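Local atomic coordinates of cell division protein FtsX (PDB entry 6HE6), a protein that forms, with the ATPase FtsE, the FtsEX ABC transporter of cell division, needed for normal growth and cell shape, and interacts through its extracellular domain with the peptidoglycan hydrolase PcsB. Residues His40-Tyr43 and Asp44-Asn48; Val14-Arg17 and Lys18-Asp22. One frame throughout, in Å; residues are numbered along the deposited sequence.

Contact 1: residues His40-Tyr43 and Asp44-Asn48; sequences HKVY and DSLKN
Backbone bonds from Asp44 N to His40 O, Leu46 N to Val42 O and Lys47 N to Tyr43 O wind these residues into the short alpha helix 41-47, with His40 at its N-cap position. The helix belongs to the FtsX extracellular domain. Tyr43 carries most of the side-chain contact. Its CG is anti to the backbone N (chi1 169°), which places the ring between His40 and Lys47. Tyr43 CG lies over the centre of the His40 ring, 4.0 Å above its plane. His40 NE2 lies over one face of the Tyr43 ring and Lys47 CB over the opposite face, toward the rim. The Lys47 chain then runs alongside the ring, with CD 3.8 Å from Tyr43 CZ. Asp44 reaches the ring edge in its plane, with OD1 3.1 Å from Tyr43 CD2. Ser45 OG donates a hydrogen bond of 3.2 Å to Lys41 O, the backbone carbonyl one turn earlier, nearly in line with it. On the buried side, Val42 and Leu46 point the same way, and Leu46 also packs on Tyr89, Val91 and Val55 of the sheet. At the far end of the ring, Lys47 NZ makes a weak hydrogen bond to Tyr43 OH, at 3.4 Å.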
# COMPACT_ATOMS: atom_id res chain seq x y z
N HIS A 40 7.45 4.75 -7.22
CA HIS A 40 7.24 3.36 -7.62
C HIS A 40 8.42 2.46 -7.29
O HIS A 40 8.49 1.32 -7.79
CB HIS A 40 6.89 3.26 -9.11
CG HIS A 40 5.43 3.41 -9.39
ND1 HIS A 40 4.50 3.60 -8.40
CD2 HIS A 40 4.73 3.37 -10.55
CE1 HIS A 40 3.29 3.68 -8.93
NE2 HIS A 40 3.41 3.55 -10.23
N LYS A 41 9.35 2.93 -6.45
CA LYS A 41 10.45 2.07 -6.00
C LYS A 41 9.92 0.79 -5.36
O LYS A 41 10.43 -0.31 -5.62
CB LYS A 41 11.31 2.83 -4.99
CG LYS A 41 12.71 3.18 -5.47
CD LYS A 41 12.70 3.91 -6.80
CE LYS A 41 14.12 4.10 -7.34
NZ LYS A 41 15.08 4.56 -6.29
N VAL A 42 8.92 0.92 -4.49
CA VAL A 42 8.36 -0.25 -3.82
C VAL A 42 7.45 -1.02 -4.76
O VAL A 42 7.50 -2.26 -4.83
CB VAL A 42 7.63 0.16 -2.54
CG1 VAL A 42 6.97 -1.06 -1.91
CG2 VAL A 42 8.60 0.84 -1.58
N TYR A 43 6.60 -0.30 -5.51
CA TYR A 43 5.72 -0.93 -6.49
C TYR A 43 6.51 -1.85 -7.40
O TYR A 43 6.17 -3.03 -7.56
CB TYR A 43 4.96 0.14 -7.31
CG TYR A 43 4.22 -0.40 -8.53
CD1 TYR A 43 2.92 -0.88 -8.41
CD2 TYR A 43 4.83 -0.47 -9.78
CE1 TYR A 43 2.25 -1.40 -9.52
CE2 TYR A 43 4.17 -0.98 -10.88
CZ TYR A 43 2.88 -1.44 -10.74
OH TYR A 43 2.24 -1.95 -11.84
N ASP A 44 7.62 -1.36 -7.96
CA ASP A 44 8.34 -2.12 -8.99
C ASP A 44 8.95 -3.40 -8.42
O ASP A 44 8.92 -4.44 -9.08
CB ASP A 44 9.42 -1.26 -9.64
CG ASP A 44 8.86 -0.17 -10.52
OD1 ASP A 44 7.70 -0.29 -10.94
OD2 ASP A 44 9.62 0.78 -10.83
N SER A 45 9.51 -3.34 -7.20
CA SER A 45 10.10 -4.53 -6.59
C SER A 45 9.05 -5.60 -6.33
O SER A 45 9.32 -6.79 -6.51
CB SER A 45 10.78 -4.14 -5.28
OG SER A 45 11.78 -3.17 -5.51
N LEU A 46 7.86 -5.19 -5.89
CA LEU A 46 6.76 -6.14 -5.74
C LEU A 46 6.33 -6.70 -7.09
O LEU A 46 6.26 -7.92 -7.27
CB LEU A 46 5.57 -5.45 -5.04
CG LEU A 46 5.77 -4.92 -3.61
CD1 LEU A 46 4.59 -4.05 -3.17
CD2 LEU A 46 5.92 -6.09 -2.65
N LYS A 47 6.08 -5.81 -8.07
CA LYS A 47 5.66 -6.22 -9.41
C LYS A 47 6.68 -7.12 -10.10
O LYS A 47 6.31 -7.92 -10.97
CB LYS A 47 5.39 -4.95 -10.25
CG LYS A 47 4.41 -5.11 -11.40
CD LYS A 47 3.00 -5.28 -10.90
CE LYS A 47 2.08 -6.01 -11.87
NZ LYS A 47 1.49 -5.12 -12.87
N ASN A 48 7.96 -7.03 -9.72
CA ASN A 48 8.99 -7.86 -10.31
C ASN A 48 9.02 -9.28 -9.76
O ASN A 48 9.72 -10.12 -10.33
CB ASN A 48 10.37 -7.23 -10.10
CG ASN A 48 10.68 -6.18 -11.14
OD1 ASN A 48 10.02 -6.09 -12.17
ND2 ASN A 48 11.70 -5.37 -10.87

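Contact 2: residues Val14-Arg17 and Lys18-Asp22; sequences VYIR and KDVED
Lys18 and Asp19 are the middle residues of a type I beta turn, Arg17 to Val20, that takes the chain out of strand 11-16. The Lys18 chain, straight as far as CE and bent at the last torsion, leads off to other partners. Its NZ donates a hydrogen bond to Leu85 O, and it makes a cation-pi contact with Tyr86. The end of the Asp19 side chain comes back to Arg17. With chi1 at 56°, its CG stands between the backbone N and the carbonyl carbon, and OD1 comes over one face of the guanidinium. The salt bridge from Arg17 NH2 to Asp19 OD1 is 2.8 Å long. The oxygen lies well out of the guanidinium plane, so attraction between charges holds the pair and no N-H points at it. Val20 closes the turn: its N bonds to Arg17 O at 3.0 Å, from above the carbonyl plane. Its side chain crosses that of Ile16 at about a right angle, and Val20 CG1 meets Ile16 CG2 at 3.7 Å. Asp22 CB comes within 4.2 Å of Ile16 CD1. The carboxylate of Asp22 is buried and held by Tyr89 OH, Val42 N and Tyr43 N. The strand before the turn lies between strands 88-93 and 112-116, and the segment after it ends against the start of helix 41-47.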
# COMPACT_ATOMS: atom_id res chain seq x y z
N VAL A 14 1.08 -4.75 2.01
CA VAL A 14 2.42 -4.23 2.20
C VAL A 14 2.29 -2.76 2.59
O VAL A 14 1.87 -1.94 1.78
CB VAL A 14 3.26 -4.39 0.93
CG1 VAL A 14 4.65 -3.79 1.14
CG2 VAL A 14 3.37 -5.84 0.57
N TYR A 15 2.66 -2.44 3.83
CA TYR A 15 2.54 -1.08 4.35
C TYR A 15 3.81 -0.29 4.10
O TYR A 15 4.91 -0.81 4.28
CB TYR A 15 2.22 -1.10 5.85
CG TYR A 15 0.89 -1.72 6.13
CD1 TYR A 15 -0.27 -0.99 5.96
CD2 TYR A 15 0.79 -3.04 6.51
CE1 TYR A 15 -1.51 -1.56 6.18
CE2 TYR A 15 -0.44 -3.62 6.74
CZ TYR A 15 -1.58 -2.87 6.57
OH TYR A 15 -2.81 -3.44 6.80
N ILE A 16 3.65 0.96 3.67
CA ILE A 16 4.76 1.80 3.23
C ILE A 16 5.16 2.70 4.39
O ILE A 16 4.28 3.19 5.12
CB ILE A 16 4.38 2.63 1.99
CG1 ILE A 16 3.97 1.73 0.83
CG2 ILE A 16 5.56 3.51 1.53
CD1 ILE A 16 3.05 2.42 -0.15
N ARG A 17 6.47 2.92 4.56
CA ARG A 17 6.96 3.84 5.58
C ARG A 17 6.30 5.21 5.43
O ARG A 17 6.11 5.70 4.31
CB ARG A 17 8.49 4.00 5.51
CG ARG A 17 9.29 2.79 5.99
CD ARG A 17 10.64 3.22 6.52
NE ARG A 17 10.48 4.20 7.59
CZ ARG A 17 11.33 5.18 7.85
NH1 ARG A 17 12.43 5.32 7.11
NH2 ARG A 17 11.09 6.03 8.84
N LYS A 18 5.99 5.84 6.56
CA LYS A 18 5.19 7.06 6.56
C LYS A 18 5.88 8.23 5.85
O LYS A 18 5.21 9.20 5.50
CB LYS A 18 4.84 7.44 8.00
CG LYS A 18 3.41 7.10 8.39
CD LYS A 18 3.05 7.66 9.76
CE LYS A 18 1.55 7.56 10.02
NZ LYS A 18 0.72 8.03 8.86
N ASP A 19 7.18 8.15 5.63
CA ASP A 19 7.93 9.23 5.00
C ASP A 19 8.28 8.94 3.55
O ASP A 19 9.08 9.67 2.96
CB ASP A 19 9.21 9.50 5.78
CG ASP A 19 10.05 8.25 5.92
OD1 ASP A 19 9.78 7.46 6.85
OD2 ASP A 19 10.97 8.06 5.10
N VAL A 20 7.74 7.86 2.98
CA VAL A 20 7.96 7.48 1.59
C VAL A 20 6.64 7.66 0.85
O VAL A 20 5.59 7.16 1.29
CB VAL A 20 8.47 6.03 1.47
CG1 VAL A 20 8.28 5.49 0.07
CG2 VAL A 20 9.94 5.92 1.89
N GLU A 21 6.68 8.37 -0.27
CA GLU A 21 5.50 8.55 -1.09
C GLU A 21 5.74 7.76 -2.38
O GLU A 21 6.20 8.27 -3.39
CB GLU A 21 5.22 10.05 -1.33
CG GLU A 21 4.53 10.71 -0.12
CD GLU A 21 4.79 12.21 -0.03
OE1 GLU A 21 4.61 12.90 -1.05
OE2 GLU A 21 5.14 12.69 1.07
N ASP A 22 5.44 6.46 -2.31
CA ASP A 22 5.74 5.58 -3.44
C ASP A 22 4.80 5.82 -4.61
O ASP A 22 5.18 5.52 -5.75
CB ASP A 22 5.68 4.13 -2.99
CG ASP A 22 6.42 3.20 -3.93
OD1 ASP A 22 7.65 3.32 -3.98
OD2 ASP A 22 5.77 2.36 -4.59

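Both contacts are local and partly buried, one within a helix and the other around a turn leaving a central strand. They meet at Asp22: beyond its carboxylate bonds, Asp22 O accepts a probable hydrogen bond from His40 N (2.8 Å), so the end of contact 2 binds the start of helix 41-47. Inward, Leu46 and Val14 pack together, joining the helix to the sheet. Contact 1 relies on regular helix bonds and an aromatic ring with neighbours on both faces. Contact 2 has one turn bond, a surface ion pair and a small apolar pairing. In both, charged groups lie mainly outside; Asp22 is the buried exception. Tyr89 of strand 88-93 touches both.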